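Local coordinates for glucokinase (Leishmania braziliensis MHOM/BR/75/M2904, PDB 6EDI), which probably catalyses the ATP-dependent phosphorylation of D-glucose and forms a dimer, captured here in an open conformation, at residues A34-G39 with F56-Q61; I41-D46 with R108-G113; T337-L342 with F382-R387; S198-G203 with P343-L348; I21-L26 with V72-T77. One frame throughout, in Å; residues are numbered along the deposited sequence.

Contact 1 (A34-G39 with F56-Q61); sequences ASWSSG and FSQASQ
Ser35 presents its backbone carbonyl to the amide of Gln58. Gln58 NE2 donates to Ser35 O over 3.1 Å with an N-H...O angle of 156°. Ser35 O lies close to the plane of the amide, but the donor stands well above the carbonyl plane and misses the lone pairs. Serine suits the place because its OG turns back to Asp33 while its carbonyl takes the Gln58 amide; Ser35 CB comes to rest 3.2 Å from Gln58 OE1. Next along, Trp36 stacks its indole on the same amide, the two planes only 9° apart. Gln58 CG lies over the six-membered ring, 4.0 Å from its centroid, in a CH-pi contact. The short 3-10 segment 34-37 thus leans on strand 51-58, part of the mixed N-terminal sheet of an actin-like ATPase fold. Gln58 reaches the indole and Ser35 O because CG sits between the backbone N and the carbonyl carbon (chi1 54°) and the chain then runs extended. Trp36 CZ3 packs 4.0 Å from Phe56 CB, while Ser57 CA meets the ring edge. Ser38 O approaches Gln58 NE2 to 3.4 Å. Gly39 has a positive phi, which suits a residue lacking CB.

Contact 2 (I41-D46 with R108-G113); sequences IYVVCD and RRVASG
Ile41 and Val110 begin a parallel pairing of two strands, 41-46 and 110-113, neighbours in the mixed N-terminal sheet of this actin-like ATPase fold. Around this pair the backbones are tightly laced: Ile41 N donates to Arg109 O over 2.7 Å, and Ala111 N returns a bond of the same length to Ile41 O. Val43 N continues the ladder, bonded to Ser112 O at 2.9 Å. Between the bridges Ile41-Val110 and Val43-Gly113, Tyr42 faces two residues, Ala111 and Ser112, which makes a beta bulge. Glycine suits position 113 because Gly113 CA lies only 3.8 Å from Val43 CB, and a side chain there would point to the face that Val43 occupies. Gly113 CA also makes a CA-H...O contact with Val43 O. On the face carrying Ile41 and Val43, branched side chains meet, Val43 CG2 lying 3.9 Å from Val110 CG1.

Nearer the partly exposed end the grip is looser. The Arg109 guanidinium merely brushes Ile41 CG1, meeting it obliquely through NH1, since its own hydrogen bonds go to Trp36 O, Gly39 O and Ser105 O. Ala111 CB also touches the Tyr42 ring obliquely.

On the face carrying Tyr42 and Ser112, Leu405 of helix 399-409 packs against Tyr42. Ser112 OG, placed by a chi1 of 64°, is buried without a hydrogen-bonding partner in the model; it lies in the plane of the Tyr42 ring, at its edge, 3.2 Å from CD1.

Contact 3 (T337-L342 with F382-R387); sequences TTMQFL and FKFLSR
The Phe384 ring receives the Met339 methyl on one face: CE lies 3.9 Å above the ring plane, displaced toward the rim. Leu342 CD2 comes up obliquely and reaches Phe384 CD1 at 3.8 Å. On the side of the ring away from Met339, the flat guanidinium of Arg387 turns a face to Phe384, with CD1 standing 3.8 Å above its centre.

Met339 makes a Met-aromatic contact as well as the CH-pi one, its SD 4.5 Å from the ring centroid but 41° off the normal. The flexible thioether suits this role: CG leaves anti to the backbone N (chi1 -176°), then the chain bends at chi2 (65°) and again beyond, folding the methyl over the ring. The same sulfur also touches Leu385 CD1. The preceding residue, Thr338, serves two surroundings: OG1 bonds to Thr334 O within the helix, while the methyl CG2 packs 3.7 Å from Leu385 CA. No hydrogen bond crosses between the segments, so the join is apolar packing.

Leu342 takes a positive phi just after helix 317-341, and the facing segment follows helix 377-382 on its way to strand 389-393. Met378 of helix 377-382 packs on Met339, Phe384 and Leu385, while the neighbouring subunit meets the end of helix 317-341, where Gln340 bonds to Gln340 of that subunit.

Contact 4 (S198-G203 with P343-L348); sequences STIGRG and PLTCVL
Leu344 sets its side chain against the backbone of Ile200, Gly201 and Gly203. Their loop, 198-203, runs into strand 205-210, the parallel neighbour of strand 345-348 in the mixed sheet of the C-terminal half of this actin-like ATPase fold. With CG anti to the backbone N (chi1 -176°), Leu344 directs CD2 to 3.4 Å from Ile200 O and 3.8 Å from Gly203 N. The loop can lie close along this side chain because of its glycines: Gly201, with a positive phi, passes CD2, and Gly203 has its CA 4.0 Å from Leu344 CB, too near for a side chain on that side. An ST turn, in which Thr199 OG1 accepts from Gly201 N, and an inverse gamma turn centred on Arg202 shape the bend.

Ile200, the second large contributor, meets the strand chiefly through its carbonyl; its side chain leads away and packs on Cys205. The Arg202 side chain leaves the contact for a salt bridge with Asp226, and its carbonyl bonds to Asn123 of the neighbouring subunit. Thr345 answers Ile200 with both branches, as a beta-branched hydroxyl residue can. Its methyl CG2 lies 3.5 Å from Ile200 O, while a water 2.7 Å from Thr345 OG1 donates to Ile200 O, also over 2.7 Å.

Contact 5 (I21-L26 with V72-T77); sequences IALEQL and VRFKVT
Val72 fits between Ile21 and Leu23 and carries most of the apolar packing. CG1, anti to the backbone N (chi1 176°), lies 3.7 Å from Leu23 CB, while CG2 rests against both the Leu23 backbone and Ile21, whose CG1 is 4.1 Å away; the Ile21 and Val72 side chains cross at about a right angle. A beta-branched residue suits the place because it offers two methyls close to the strand backbone. Leu23 reaches farther, its CD2 coming obliquely to Phe74 CE1 at 4.0 Å. One face of that ring also bears Val72 CG1 of its own strand, toward the rim, and the ring is further stacked with Phe87.

A weaker, partly polar contact runs from backbone to backbone: Val72 CA points its hydrogen at Ile21 O over 3.4 Å, with an angle of 153° at the hydrogen. It follows the sheet pairing of Ile21 with Tyr71, just where the chain leaves strand 16-20, outermost in the mixed N-terminal sheet, and parts from the neighbouring strand 67-75.

No conventional hydrogen bond joins the two segments; each has its own. Gln25 OE1 accepts from Ala22 N over 2.8 Å, in the plane of the amide carbonyl, and Gln25 N donates back to Ala22 O, fixing the turn that leads into helix 26-32. On the strand, Lys75 NZ reaches back to Arg73 O.

The turn is thus shaped by its own polar groups and, beyond the Ile21-Tyr71 pairing, is probably held against the strand by apolar packing.

How the contacts relate
From the N terminus, contacts 5, 1 and 2 open in turn at 21-26, 34-39 and 41-46. Contact 1 closes first, at 56-61, so its loop lies wholly within that of contact 5, which closes at 72-77; contact 2 closes last, at 108-113, and crosses both. All three reach the N-terminal sheet, and contact 1 touches both others. Far along the chain, contact 4 opens at 198-203 and contact 3 at 337-342; they close at 343-348 and 382-387 and therefore cross. Contact 3 ties the end of helix 317-341 to the segment before strand 389-393, contact 4 the loop before strand 205-210 to strand 345-348; the two touch, and both meet the second subunit.

Contact 1 (A34-G39 with F56-Q61)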
# COMPACT_ATOMS: atom_id res chain seq x y z
N ALA A 34 39.69 -2.83 9.33
CA ALA A 34 39.20 -3.57 10.50
C ALA A 34 37.71 -3.40 10.79
O ALA A 34 37.12 -4.21 11.49
CB ALA A 34 40.02 -3.20 11.73
N SER A 35 37.11 -2.33 10.27
CA SER A 35 35.67 -2.15 10.43
C SER A 35 34.93 -3.42 10.02
O SER A 35 34.00 -3.84 10.69
CB SER A 35 35.19 -0.97 9.61
OG SER A 35 35.88 0.20 9.99
N TRP A 36 35.39 -4.03 8.93
CA TRP A 36 34.84 -5.30 8.47
C TRP A 36 34.98 -6.46 9.46
O TRP A 36 34.25 -7.44 9.37
CB TRP A 36 35.46 -5.69 7.12
CG TRP A 36 35.09 -4.73 6.04
CD1 TRP A 36 35.92 -3.84 5.40
CD2 TRP A 36 33.78 -4.51 5.52
NE1 TRP A 36 35.19 -3.10 4.49
CE2 TRP A 36 33.87 -3.50 4.55
CE3 TRP A 36 32.53 -5.09 5.77
CZ2 TRP A 36 32.76 -3.05 3.83
CZ3 TRP A 36 31.44 -4.65 5.07
CH2 TRP A 36 31.55 -3.64 4.10
N SER A 37 35.93 -6.35 10.39
CA SER A 37 36.18 -7.43 11.35
C SER A 37 35.07 -7.60 12.39
O SER A 37 34.99 -8.65 13.04
CB SER A 37 37.53 -7.25 12.05
OG SER A 37 38.57 -7.11 11.11
N SER A 38 34.23 -6.59 12.57
CA SER A 38 33.17 -6.68 13.58
C SER A 38 31.82 -6.13 13.12
O SER A 38 31.72 -5.37 12.16
CB SER A 38 33.61 -5.98 14.86
OG SER A 38 33.57 -4.58 14.69
N GLY A 39 30.77 -6.52 13.84
CA GLY A 39 29.42 -6.08 13.52
C GLY A 39 28.70 -6.95 12.52
O GLY A 39 29.32 -7.80 11.86
N PHE A 56 29.04 -6.35 0.17
CA PHE A 56 28.77 -6.40 1.60
C PHE A 56 28.63 -4.99 2.12
O PHE A 56 29.28 -4.07 1.63
CB PHE A 56 29.93 -7.10 2.31
CG PHE A 56 30.17 -8.48 1.82
CD1 PHE A 56 29.44 -9.54 2.31
CD2 PHE A 56 31.11 -8.72 0.82
CE1 PHE A 56 29.64 -10.83 1.84
CE2 PHE A 56 31.34 -9.99 0.34
CZ PHE A 56 30.60 -11.05 0.85
N SER A 57 27.77 -4.82 3.12
CA SER A 57 27.57 -3.51 3.71
C SER A 57 27.55 -3.64 5.22
O SER A 57 27.26 -4.70 5.76
CB SER A 57 26.24 -2.91 3.25
OG SER A 57 25.18 -3.76 3.64
N GLN A 58 27.86 -2.54 5.90
CA GLN A 58 27.72 -2.51 7.35
C GLN A 58 27.52 -1.07 7.75
O GLN A 58 27.77 -0.16 6.96
CB GLN A 58 28.99 -3.08 8.00
CG GLN A 58 30.24 -2.38 7.51
CD GLN A 58 31.47 -2.76 8.31
OE1 GLN A 58 32.51 -2.10 8.20
NE2 GLN A 58 31.37 -3.81 9.12
N ALA A 59 27.04 -0.85 8.97
CA ALA A 59 26.98 0.49 9.54
C ALA A 59 28.19 0.75 10.45
O ALA A 59 29.25 0.13 10.31
CB ALA A 59 25.69 0.68 10.31
N SER A 60 28.01 1.69 11.38
CA SER A 60 28.96 1.98 12.46
C SER A 60 28.20 2.90 13.42
O SER A 60 27.55 3.84 12.98
CB SER A 60 30.22 2.68 11.93
OG SER A 60 30.90 1.89 10.96
N GLN A 61 28.27 2.63 14.73
CA GLN A 61 27.38 3.31 15.68
C GLN A 61 27.73 4.77 15.99
O GLN A 61 28.68 5.07 16.72
CB GLN A 61 27.23 2.49 16.98
CG GLN A 61 26.65 3.25 18.19
CD GLN A 61 25.26 3.84 17.95
OE1 GLN A 61 24.55 3.45 17.02
NE2 GLN A 61 24.88 4.79 18.79

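Contact 2 (I41-D46 with R108-G113)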
# COMPACT_ATOMS: atom_id res chain seq x y z
N ILE A 41 26.95 -8.15 9.11
CA ILE A 41 27.26 -7.91 7.71
C ILE A 41 25.99 -8.11 6.89
O ILE A 41 25.32 -9.13 7.01
CB ILE A 41 28.35 -8.87 7.20
CG1 ILE A 41 29.66 -8.67 7.98
CG2 ILE A 41 28.57 -8.66 5.70
CD1 ILE A 41 30.32 -7.32 7.74
N TYR A 42 25.68 -7.13 6.04
CA TYR A 42 24.51 -7.22 5.17
C TYR A 42 24.97 -7.44 3.71
O TYR A 42 25.71 -6.62 3.15
CB TYR A 42 23.63 -5.97 5.33
CG TYR A 42 23.27 -5.65 6.79
CD1 TYR A 42 22.13 -6.18 7.38
CD2 TYR A 42 24.07 -4.81 7.56
CE1 TYR A 42 21.81 -5.90 8.70
CE2 TYR A 42 23.76 -4.52 8.88
CZ TYR A 42 22.63 -5.06 9.44
OH TYR A 42 22.32 -4.77 10.75
N VAL A 43 24.58 -8.57 3.13
CA VAL A 43 24.97 -8.91 1.77
C VAL A 43 24.08 -8.12 0.81
O VAL A 43 22.85 -8.05 1.00
CB VAL A 43 24.90 -10.42 1.50
CG1 VAL A 43 24.89 -10.71 0.01
CG2 VAL A 43 26.10 -11.12 2.16
N VAL A 44 24.72 -7.47 -0.16
CA VAL A 44 24.03 -6.59 -1.07
C VAL A 44 24.32 -7.01 -2.50
O VAL A 44 25.41 -7.53 -2.81
CB VAL A 44 24.42 -5.09 -0.88
CG1 VAL A 44 24.34 -4.71 0.56
CG2 VAL A 44 25.82 -4.81 -1.41
N CYS A 45 23.33 -6.80 -3.36
CA CYS A 45 23.44 -7.17 -4.76
C CYS A 45 22.37 -6.41 -5.52
O CYS A 45 21.24 -6.30 -5.07
CB CYS A 45 23.27 -8.68 -4.95
SG CYS A 45 23.21 -9.26 -6.67
N ASP A 46 22.75 -5.86 -6.67
CA ASP A 46 21.79 -5.19 -7.53
C ASP A 46 22.09 -5.59 -8.97
O ASP A 46 23.26 -5.74 -9.34
CB ASP A 46 21.86 -3.67 -7.34
CG ASP A 46 21.03 -2.91 -8.37
OD1 ASP A 46 21.56 -2.60 -9.45
OD2 ASP A 46 19.84 -2.61 -8.08
N ARG A 108 29.82 -15.81 9.52
CA ARG A 108 28.95 -16.03 10.68
C ARG A 108 28.24 -14.75 11.09
O ARG A 108 27.27 -14.80 11.83
CB ARG A 108 29.73 -16.57 11.88
CG ARG A 108 30.41 -17.89 11.63
CD ARG A 108 29.52 -18.90 10.91
NE ARG A 108 30.23 -20.17 10.76
CZ ARG A 108 31.14 -20.40 9.82
NH1 ARG A 108 31.43 -19.44 8.95
NH2 ARG A 108 31.76 -21.57 9.76
N ARG A 109 28.73 -13.61 10.61
CA ARG A 109 28.12 -12.33 10.95
C ARG A 109 27.17 -11.82 9.87
O ARG A 109 26.62 -10.72 10.00
CB ARG A 109 29.18 -11.29 11.31
CG ARG A 109 29.92 -11.60 12.61
CD ARG A 109 31.03 -10.60 12.86
NE ARG A 109 32.12 -10.75 11.91
CZ ARG A 109 32.53 -9.81 11.07
NH1 ARG A 109 31.94 -8.62 11.06
NH2 ARG A 109 33.54 -10.06 10.24
N VAL A 110 26.94 -12.63 8.84
CA VAL A 110 26.01 -12.26 7.77
C VAL A 110 24.61 -12.24 8.34
O VAL A 110 24.07 -13.27 8.73
CB VAL A 110 26.07 -13.24 6.56
CG1 VAL A 110 25.02 -12.85 5.51
CG2 VAL A 110 27.45 -13.22 5.92
N ALA A 111 24.03 -11.05 8.41
CA ALA A 111 22.73 -10.87 9.05
C ALA A 111 21.57 -10.94 8.07
O ALA A 111 20.41 -11.13 8.48
CB ALA A 111 22.71 -9.55 9.83
N SER A 112 21.87 -10.81 6.78
CA SER A 112 20.85 -10.85 5.74
C SER A 112 21.50 -10.80 4.37
O SER A 112 22.67 -10.42 4.23
CB SER A 112 19.91 -9.66 5.85
OG SER A 112 20.61 -8.45 5.62
N GLY A 113 20.72 -11.16 3.37
CA GLY A 113 21.14 -11.02 1.98
C GLY A 113 19.95 -10.56 1.17
O GLY A 113 18.80 -10.92 1.47

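Contact 3 (T337-L342 with F382-R387)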
# COMPACT_ATOMS: atom_id res chain seq x y z
N THR A 337 -1.30 9.55 -4.39
CA THR A 337 -0.63 8.62 -3.48
C THR A 337 -0.67 9.14 -2.04
O THR A 337 -0.81 8.36 -1.09
CB THR A 337 0.82 8.30 -3.93
OG1 THR A 337 1.63 9.49 -3.89
CG2 THR A 337 0.82 7.73 -5.35
N THR A 338 -0.58 10.46 -1.90
CA THR A 338 -0.61 11.11 -0.60
C THR A 338 -1.97 10.91 0.03
O THR A 338 -2.09 10.60 1.23
CB THR A 338 -0.29 12.61 -0.72
OG1 THR A 338 1.04 12.77 -1.24
CG2 THR A 338 -0.40 13.31 0.63
N MET A 339 -3.03 11.08 -0.76
CA MET A 339 -4.35 10.78 -0.22
C MET A 339 -4.52 9.29 0.13
O MET A 339 -5.02 8.97 1.20
CB MET A 339 -5.45 11.24 -1.19
CG MET A 339 -6.87 11.03 -0.63
SD MET A 339 -7.19 12.04 0.83
CE MET A 339 -7.56 10.77 2.03
N GLN A 340 -4.12 8.37 -0.73
CA GLN A 340 -4.42 6.96 -0.43
C GLN A 340 -3.68 6.44 0.79
O GLN A 340 -4.23 5.67 1.56
CB GLN A 340 -4.07 6.05 -1.60
CG GLN A 340 -4.89 6.26 -2.84
CD GLN A 340 -4.35 5.43 -3.96
OE1 GLN A 340 -3.50 5.89 -4.73
NE2 GLN A 340 -4.78 4.17 -4.02
N PHE A 341 -2.43 6.85 0.93
CA PHE A 341 -1.58 6.32 1.99
C PHE A 341 -1.43 7.22 3.23
O PHE A 341 -0.87 6.77 4.26
CB PHE A 341 -0.19 6.05 1.39
CG PHE A 341 -0.20 5.05 0.28
CD1 PHE A 341 -0.65 3.75 0.51
CD2 PHE A 341 0.29 5.38 -0.99
CE1 PHE A 341 -0.63 2.79 -0.50
CE2 PHE A 341 0.31 4.43 -2.02
CZ PHE A 341 -0.16 3.13 -1.78
N LEU A 342 -1.89 8.46 3.13
CA LEU A 342 -1.71 9.49 4.19
C LEU A 342 -0.32 9.43 4.85
O LEU A 342 -0.19 9.23 6.06
CB LEU A 342 -2.85 9.46 5.22
CG LEU A 342 -4.25 9.77 4.69
CD1 LEU A 342 -5.32 9.56 5.77
CD2 LEU A 342 -4.32 11.19 4.14
N PHE A 382 -10.64 19.01 3.00
CA PHE A 382 -10.24 18.51 4.32
C PHE A 382 -8.78 18.69 4.73
O PHE A 382 -8.41 18.32 5.84
CB PHE A 382 -10.61 17.02 4.48
CG PHE A 382 -12.02 16.68 4.06
CD1 PHE A 382 -13.10 16.97 4.89
CD2 PHE A 382 -12.26 16.05 2.84
CE1 PHE A 382 -14.40 16.65 4.50
CE2 PHE A 382 -13.55 15.72 2.44
CZ PHE A 382 -14.63 16.03 3.28
N LYS A 383 -7.95 19.27 3.85
CA LYS A 383 -6.52 19.49 4.14
C LYS A 383 -5.76 18.20 4.48
O LYS A 383 -4.87 18.22 5.35
CB LYS A 383 -6.32 20.50 5.29
CG LYS A 383 -6.26 21.98 4.90
CD LYS A 383 -7.49 22.44 4.17
CE LYS A 383 -7.23 23.73 3.40
NZ LYS A 383 -7.62 23.64 1.96
N PHE A 384 -6.09 17.10 3.81
CA PHE A 384 -5.41 15.83 4.06
C PHE A 384 -3.98 15.82 3.54
O PHE A 384 -3.07 15.32 4.20
CB PHE A 384 -6.16 14.67 3.38
CG PHE A 384 -7.32 14.12 4.18
CD1 PHE A 384 -7.11 13.49 5.39
CD2 PHE A 384 -8.62 14.20 3.68
CE1 PHE A 384 -8.19 12.96 6.12
CE2 PHE A 384 -9.68 13.68 4.40
CZ PHE A 384 -9.47 13.06 5.61
N LEU A 385 -3.80 16.35 2.34
CA LEU A 385 -2.53 16.22 1.62
C LEU A 385 -1.44 17.13 2.20
O LEU A 385 -0.25 16.78 2.18
CB LEU A 385 -2.74 16.46 0.12
CG LEU A 385 -3.59 15.44 -0.67
CD1 LEU A 385 -5.07 15.45 -0.31
CD2 LEU A 385 -3.46 15.67 -2.15
N SER A 386 -1.84 18.28 2.72
CA SER A 386 -0.88 19.24 3.28
C SER A 386 -0.27 18.76 4.60
O SER A 386 0.63 19.41 5.14
CB SER A 386 -1.55 20.60 3.48
OG SER A 386 -2.70 20.47 4.29
N ARG A 387 -0.74 17.63 5.11
CA ARG A 387 -0.16 17.03 6.31
C ARG A 387 1.23 16.48 6.03
O ARG A 387 2.04 16.32 6.95
CB ARG A 387 -1.04 15.91 6.85
CG ARG A 387 -2.45 16.35 7.22
CD ARG A 387 -3.26 15.15 7.68
NE ARG A 387 -4.62 15.50 8.10
CZ ARG A 387 -5.47 14.64 8.64
NH1 ARG A 387 -5.09 13.38 8.83
NH2 ARG A 387 -6.69 15.02 8.99

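Contact 4 (S198-G203 with P343-L348)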
# COMPACT_ATOMS: atom_id res chain seq x y z
N SER A 198 15.45 15.69 8.55
CA SER A 198 16.53 15.10 9.34
C SER A 198 16.37 13.60 9.41
O SER A 198 17.31 12.87 9.70
CB SER A 198 16.54 15.68 10.74
OG SER A 198 16.72 17.08 10.67
N THR A 199 15.14 13.15 9.14
CA THR A 199 14.77 11.75 9.28
C THR A 199 13.48 11.60 8.50
O THR A 199 12.82 12.61 8.23
CB THR A 199 14.52 11.40 10.76
OG1 THR A 199 14.00 10.07 10.87
CG2 THR A 199 13.54 12.39 11.37
N ILE A 200 13.12 10.38 8.09
CA ILE A 200 11.76 10.19 7.56
C ILE A 200 10.80 10.16 8.73
O ILE A 200 9.61 10.46 8.60
CB ILE A 200 11.59 8.90 6.73
CG1 ILE A 200 12.01 7.66 7.54
CG2 ILE A 200 12.38 8.98 5.43
CD1 ILE A 200 11.51 6.35 6.93
N GLY A 201 11.32 9.80 9.90
CA GLY A 201 10.50 9.77 11.11
C GLY A 201 9.66 8.52 11.24
O GLY A 201 9.72 7.63 10.40
N ARG A 202 8.88 8.45 12.32
CA ARG A 202 8.01 7.29 12.58
C ARG A 202 6.63 7.44 11.93
O ARG A 202 5.64 7.79 12.59
CB ARG A 202 7.85 7.06 14.08
CG ARG A 202 9.17 6.84 14.79
CD ARG A 202 9.19 5.53 15.54
NE ARG A 202 10.52 5.22 16.03
CZ ARG A 202 10.86 5.22 17.31
NH1 ARG A 202 9.95 5.48 18.24
NH2 ARG A 202 12.11 4.94 17.66
N GLY A 203 6.59 7.16 10.64
CA GLY A 203 5.36 7.21 9.87
C GLY A 203 5.62 6.70 8.47
O GLY A 203 6.75 6.33 8.13
N PRO A 343 0.75 9.61 4.05
CA PRO A 343 2.11 9.41 4.53
C PRO A 343 2.59 10.59 5.37
O PRO A 343 2.15 11.72 5.16
CB PRO A 343 2.94 9.31 3.23
CG PRO A 343 2.17 10.14 2.23
CD PRO A 343 0.71 9.91 2.60
N LEU A 344 3.50 10.32 6.31
CA LEU A 344 4.20 11.37 7.03
C LEU A 344 5.07 12.15 6.06
O LEU A 344 5.15 13.39 6.10
CB LEU A 344 5.08 10.75 8.13
CG LEU A 344 5.85 11.68 9.08
CD1 LEU A 344 4.91 12.75 9.67
CD2 LEU A 344 6.58 10.89 10.19
N THR A 345 5.73 11.42 5.17
CA THR A 345 6.63 12.02 4.21
C THR A 345 6.38 11.47 2.83
O THR A 345 5.86 10.35 2.65
CB THR A 345 8.10 11.78 4.57
OG1 THR A 345 8.35 10.37 4.58
CG2 THR A 345 8.45 12.38 5.94
N CYS A 346 6.74 12.25 1.83
CA CYS A 346 6.77 11.75 0.47
C CYS A 346 8.11 12.16 -0.10
O CYS A 346 8.51 13.31 0.02
CB CYS A 346 5.65 12.35 -0.36
SG CYS A 346 5.74 11.94 -2.11
N VAL A 347 8.80 11.20 -0.70
CA VAL A 347 10.14 11.42 -1.23
C VAL A 347 10.16 11.31 -2.74
O VAL A 347 9.70 10.32 -3.32
CB VAL A 347 11.12 10.40 -0.66
CG1 VAL A 347 12.45 10.45 -1.44
CG2 VAL A 347 11.35 10.64 0.83
N LEU A 348 10.71 12.33 -3.39
CA LEU A 348 10.89 12.30 -4.84
C LEU A 348 12.36 12.03 -5.08
O LEU A 348 13.21 12.80 -4.62
CB LEU A 348 10.47 13.63 -5.47
CG LEU A 348 8.99 13.97 -5.68
CD1 LEU A 348 8.22 13.93 -4.39
CD2 LEU A 348 8.84 15.36 -6.35
O HOH W 1 8.01 9.05 6.91

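Contact 5 (I21-L26 with V72-T77)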
# COMPACT_ATOMS: atom_id res chain seq x y z
N ILE A 21 35.56 -2.91 -6.13
CA ILE A 21 36.84 -3.60 -6.16
C ILE A 21 36.81 -4.78 -7.11
O ILE A 21 35.74 -5.35 -7.38
CB ILE A 21 37.25 -4.13 -4.77
CG1 ILE A 21 36.14 -5.02 -4.20
CG2 ILE A 21 37.56 -2.98 -3.82
CD1 ILE A 21 36.61 -5.91 -3.09
N ALA A 22 37.97 -5.17 -7.61
CA ALA A 22 38.08 -6.39 -8.38
C ALA A 22 37.80 -7.57 -7.47
O ALA A 22 38.14 -7.53 -6.29
CB ALA A 22 39.47 -6.52 -8.98
N LEU A 23 37.20 -8.64 -8.00
CA LEU A 23 36.94 -9.83 -7.18
C LEU A 23 38.19 -10.35 -6.47
O LEU A 23 38.14 -10.79 -5.32
CB LEU A 23 36.29 -10.94 -8.00
CG LEU A 23 36.28 -12.34 -7.38
CD1 LEU A 23 35.48 -12.37 -6.08
CD2 LEU A 23 35.70 -13.34 -8.35
N GLU A 24 39.33 -10.28 -7.17
CA GLU A 24 40.58 -10.77 -6.61
C GLU A 24 41.00 -9.95 -5.38
O GLU A 24 41.72 -10.45 -4.51
CB GLU A 24 41.68 -10.78 -7.67
CG GLU A 24 41.33 -11.56 -8.95
CD GLU A 24 40.29 -10.87 -9.84
OE1 GLU A 24 40.34 -9.63 -9.98
OE2 GLU A 24 39.40 -11.57 -10.37
N GLN A 25 40.53 -8.71 -5.30
CA GLN A 25 40.90 -7.80 -4.21
C GLN A 25 39.95 -7.88 -3.01
O GLN A 25 40.11 -7.10 -2.08
CB GLN A 25 40.91 -6.34 -4.68
CG GLN A 25 41.88 -5.98 -5.80
CD GLN A 25 41.61 -4.57 -6.32
OE1 GLN A 25 40.49 -4.26 -6.76
NE2 GLN A 25 42.62 -3.71 -6.26
N LEU A 26 38.98 -8.78 -3.04
CA LEU A 26 37.95 -8.83 -1.99
C LEU A 26 38.50 -9.07 -0.58
O LEU A 26 38.32 -8.24 0.31
CB LEU A 26 36.83 -9.82 -2.32
CG LEU A 26 35.71 -10.00 -1.29
CD1 LEU A 26 35.01 -8.69 -1.00
CD2 LEU A 26 34.70 -11.05 -1.73
N VAL A 72 31.85 -6.04 -5.91
CA VAL A 72 32.52 -6.45 -7.13
C VAL A 72 31.50 -6.33 -8.25
O VAL A 72 30.35 -6.75 -8.10
CB VAL A 72 32.97 -7.92 -7.03
CG1 VAL A 72 33.57 -8.39 -8.35
CG2 VAL A 72 33.96 -8.08 -5.90
N ARG A 73 31.89 -5.72 -9.37
CA ARG A 73 30.98 -5.67 -10.50
C ARG A 73 31.21 -6.89 -11.37
O ARG A 73 32.30 -7.07 -11.92
CB ARG A 73 31.15 -4.39 -11.31
CG ARG A 73 30.22 -4.30 -12.51
CD ARG A 73 30.49 -3.04 -13.32
NE ARG A 73 30.47 -1.83 -12.50
CZ ARG A 73 29.36 -1.14 -12.22
NH1 ARG A 73 28.19 -1.55 -12.69
NH2 ARG A 73 29.43 -0.05 -11.47
N PHE A 74 30.21 -7.75 -11.46
CA PHE A 74 30.27 -8.91 -12.34
C PHE A 74 29.54 -8.55 -13.62
O PHE A 74 28.71 -7.64 -13.62
CB PHE A 74 29.63 -10.13 -11.68
CG PHE A 74 30.42 -10.69 -10.53
CD1 PHE A 74 31.38 -11.67 -10.75
CD2 PHE A 74 30.19 -10.25 -9.23
CE1 PHE A 74 32.12 -12.19 -9.68
CE2 PHE A 74 30.92 -10.77 -8.17
CZ PHE A 74 31.88 -11.75 -8.39
N LYS A 75 29.86 -9.23 -14.71
CA LYS A 75 29.22 -8.96 -15.98
C LYS A 75 28.32 -10.12 -16.37
O LYS A 75 28.77 -11.26 -16.42
CB LYS A 75 30.25 -8.68 -17.08
CG LYS A 75 30.89 -7.30 -16.99
CD LYS A 75 31.98 -7.24 -15.92
CE LYS A 75 32.18 -5.81 -15.40
NZ LYS A 75 33.37 -5.70 -14.49
N VAL A 76 27.05 -9.81 -16.62
CA VAL A 76 26.09 -10.80 -17.10
C VAL A 76 26.35 -11.07 -18.59
O VAL A 76 25.76 -10.44 -19.47
CB VAL A 76 24.64 -10.33 -16.90
CG1 VAL A 76 23.68 -11.51 -17.01
CG2 VAL A 76 24.49 -9.64 -15.54
N THR A 77 27.25 -12.00 -18.85
CA THR A 77 27.75 -12.23 -20.20
C THR A 77 26.80 -13.09 -21.02
O THR A 77 26.89 -13.12 -22.24
CB THR A 77 29.13 -12.90 -20.16
OG1 THR A 77 29.02 -14.18 -19.52
CG2 THR A 77 30.10 -12.04 -19.38